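Local coordinates for bumblebee peptidoglycan recognition protein SA (Bombus, PDB 5XZ4) that probably recognises bacterial peptidoglycan in insect innate immunity, apparently binding the Dap type in preference to the Lys type, at residues Ser73-Gly78 and Gly106-Phe111. Numbering follows the deposited sequence.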
ATOM      1  N   SER A  73      -1.621   3.642   2.686  1.00  6.16           N
ATOM      2  CA  SER A  73      -2.791   3.027   3.349  1.00  6.14           C
ATOM      3  C   SER A  73      -2.419   1.722   4.058  1.00  5.82           C
ATOM      4  O   SER A  73      -2.843   1.479   5.197  1.00  6.46           O
ATOM      5  CB  SER A  73      -3.877   2.763   2.295  1.00  7.06           C
ATOM      6  OG  SER A  73      -4.154   3.936   1.549  1.00  7.20           O
ATOM      7  N   PHE A  74      -1.673   0.878   3.340  1.00  5.73           N
ATOM      8  CA  PHE A  74      -1.177  -0.402   3.850  1.00  5.97           C
ATOM      9  C   PHE A  74       0.211  -0.669   3.282  1.00  5.80           C
ATOM     10  O   PHE A  74       0.548  -0.170   2.198  1.00  6.42           O
ATOM     11  CB  PHE A  74      -2.098  -1.569   3.378  1.00  6.54           C
ATOM     12  CG  PHE A  74      -3.516  -1.485   3.890  1.00  6.46           C
ATOM     13  CD1 PHE A  74      -3.862  -2.024   5.119  1.00  7.32           C
ATOM     14  CD2 PHE A  74      -4.520  -0.877   3.135  1.00  7.13           C
ATOM     15  CE1 PHE A  74      -5.165  -1.929   5.598  1.00  7.43           C
ATOM     16  CE2 PHE A  74      -5.835  -0.804   3.615  1.00  7.68           C
ATOM     17  CZ  PHE A  74      -6.154  -1.322   4.841  1.00  7.54           C
ATOM     18  N   LEU A  75       0.976  -1.484   4.019  1.00  6.19           N
ATOM     19  CA  LEU A  75       2.254  -2.035   3.508  1.00  6.10           C
ATOM     20  C   LEU A  75       2.145  -3.531   3.382  1.00  5.82           C
ATOM     21  O   LEU A  75       1.384  -4.182   4.162  1.00  6.84           O
ATOM     22  CB  LEU A  75       3.459  -1.704   4.409  1.00  7.09           C
ATOM     23  CG  LEU A  75       3.703  -0.233   4.749  1.00  7.51           C
ATOM     24  CD1 LEU A  75       4.828  -0.146   5.792  1.00  9.37           C
ATOM     25  CD2 LEU A  75       4.064   0.560   3.529  1.00 10.43           C
ATOM     26  N   ILE A  76       2.870  -4.095   2.423  1.00  6.97           N
ATOM     27  CA  ILE A  76       3.000  -5.564   2.303  1.00  7.29           C
ATOM     28  C   ILE A  76       4.445  -5.936   2.655  1.00  7.49           C
ATOM     29  O   ILE A  76       5.382  -5.467   2.009  1.00  8.34           O
ATOM     30  CB  ILE A  76       2.662  -6.094   0.874  1.00  7.84           C
ATOM     31  CG1 ILE A  76       1.319  -5.540   0.345  1.00  8.17           C
ATOM     32  CG2 ILE A  76       2.733  -7.639   0.839  1.00  8.80           C
ATOM     33  CD1 ILE A  76       0.105  -6.019   1.115  1.00  9.74           C
ATOM     34  N   GLY A  77       4.609  -6.773   3.679  1.00  7.66           N
ATOM     35  CA  GLY A  77       5.929  -7.276   4.054  1.00  8.32           C
ATOM     36  C   GLY A  77       6.345  -8.536   3.327  1.00  9.62           C
ATOM     37  O   GLY A  77       5.493  -9.333   2.890  1.00 10.40           O
ATOM     38  N   GLY A  78       7.652  -8.780   3.236  1.00 10.26           N
ATOM     39  CA  GLY A  78       8.165 -10.045   2.699  1.00 10.91           C
ATOM     40  C   GLY A  78       7.908 -11.241   3.619  1.00 11.25           C
ATOM     41  O   GLY A  78       8.144 -12.400   3.223  1.00 12.39           O
ATOM     42  N   GLY A 106       1.808  -0.144  -0.335  1.00  7.85           N
ATOM     43  CA  GLY A 106       3.281  -0.116  -0.525  1.00  8.40           C
ATOM     44  C   GLY A 106       3.912  -1.479  -0.280  1.00  7.55           C
ATOM     45  O   GLY A 106       3.934  -1.948   0.869  1.00  8.17           O
ATOM     46  N   PHE A 107       4.446  -2.105  -1.336  1.00  7.49           N
ATOM     47  CA  PHE A 107       5.247  -3.339  -1.204  1.00  7.91           C
ATOM     48  C   PHE A 107       6.603  -2.926  -0.622  1.00  8.28           C
ATOM     49  O   PHE A 107       7.284  -2.044  -1.205  1.00  8.55           O
ATOM     50  CB  PHE A 107       5.430  -4.034  -2.565  1.00  8.50           C
ATOM     51  CG  PHE A 107       4.234  -4.844  -3.042  1.00  8.29           C
ATOM     52  CD1 PHE A 107       2.993  -4.236  -3.290  1.00  8.31           C
ATOM     53  CD2 PHE A 107       4.401  -6.209  -3.277  1.00  9.01           C
ATOM     54  CE1 PHE A 107       1.924  -5.012  -3.762  1.00  8.40           C
ATOM     55  CE2 PHE A 107       3.333  -6.981  -3.750  1.00  9.46           C
ATOM     56  CZ  PHE A 107       2.121  -6.364  -3.988  1.00  9.14           C
ATOM     57  N   ILE A 108       6.997  -3.551   0.487  1.00  8.20           N
ATOM     58  CA  ILE A 108       8.272  -3.179   1.130  1.00  8.19           C
ATOM     59  C   ILE A 108       9.425  -3.783   0.333  1.00  8.94           C
ATOM     60  O   ILE A 108       9.571  -5.012   0.252  1.00  9.97           O
ATOM     61  CB  ILE A 108       8.308  -3.606   2.615  1.00  8.05           C
ATOM     62  CG1 ILE A 108       7.197  -2.894   3.396  1.00  8.69           C
ATOM     63  CG2 ILE A 108       9.680  -3.283   3.239  1.00  9.77           C
ATOM     64  CD1 ILE A 108       6.965  -3.451   4.802  1.00  9.53           C
ATOM     65  N   GLY A 109      10.214  -2.902  -0.304  1.00  8.61           N
ATOM     66  CA  GLY A 109      11.323  -3.327  -1.147  1.00  9.79           C
ATOM     67  C   GLY A 109      11.481  -2.414  -2.363  1.00 10.56           C
ATOM     68  O   GLY A 109      10.723  -1.438  -2.531  1.00 10.12           O
ATOM     69  N   ASN A 110      12.476  -2.736  -3.187  1.00 12.63           N
ATOM     70  CA  ASN A 110      12.737  -2.068  -4.459  1.00 12.49           C
ATOM     71  C   ASN A 110      12.532  -3.121  -5.551  1.00 12.91           C
ATOM     72  O   ASN A 110      13.316  -4.055  -5.697  1.00 14.63           O
ATOM     73  CB  ASN A 110      14.170  -1.499  -4.488  1.00 14.76           C
ATOM     74  CG  ASN A 110      14.422  -0.610  -5.692  1.00 18.00           C
ATOM     75  OD1 ASN A 110      13.820  -0.784  -6.734  1.00 16.64           O
ATOM     76  ND2 ASN A 110      15.335   0.349  -5.549  1.00 22.43           N
ATOM     77  N   PHE A 111      11.451  -2.963  -6.307  1.00 12.97           N
ATOM     78  CA  PHE A 111      11.067  -3.940  -7.331  1.00 13.48           C
ATOM     79  C   PHE A 111      11.270  -3.463  -8.774  1.00 15.27           C
ATOM     80  O   PHE A 111      10.576  -3.909  -9.686  1.00 16.21           O
ATOM     81  CB  PHE A 111       9.656  -4.507  -7.014  1.00 11.72           C
ATOM     82  CG  PHE A 111       9.596  -5.108  -5.638  1.00 10.67           C
ATOM     83  CD1 PHE A 111      10.288  -6.287  -5.362  1.00 11.22           C
ATOM     84  CD2 PHE A 111       8.946  -4.446  -4.593  1.00 10.64           C
ATOM     85  CE1 PHE A 111      10.315  -6.823  -4.074  1.00 11.21           C
ATOM     86  CE2 PHE A 111       8.973  -4.982  -3.292  1.00 10.56           C
ATOM     87  CZ  PHE A 111       9.655  -6.170  -3.041  1.00 10.70           C
TER
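F74 accepts, at its backbone O, a nearly straight hydrogen bond from G106 N (2.8 Å), one rung of a parallel ladder joining two inner strands of the mixed sheet in this amidase-like fold. Its ring leads away from G106 and meets W88 edge-to-face. L75 comes next, with its CA 3.1 Å from G106 O in a CA-H...O contact. Its CD2 lies 4.2 Å from G106 CA, where a CB on that residue would come too close; glycine suits the place. I76 straddles F107: its N donates to G106 O (2.9 Å) and its O accepts from I108 N (2.9 Å). On the opposite face, I76 CG1, set anti to its own carbonyl carbon (chi1 -49°), sits over the F107 ring, 4.3 Å from the centroid, a CH-pi contact; both side chains also touch M120 of helix 118-134. Past the strand, G77 CA packs against I108 CD1, which also reaches L75 CB at 3.9 Å, the two side chains crossing at about a right angle, while I108 CG1 lies 3.4 Å from I76 O. An alanine here would lack CG1 and CD1 and would probably open a gap beside L75 and G77. Three backbone bonds thus satisfy buried N and O atoms in an apolar setting.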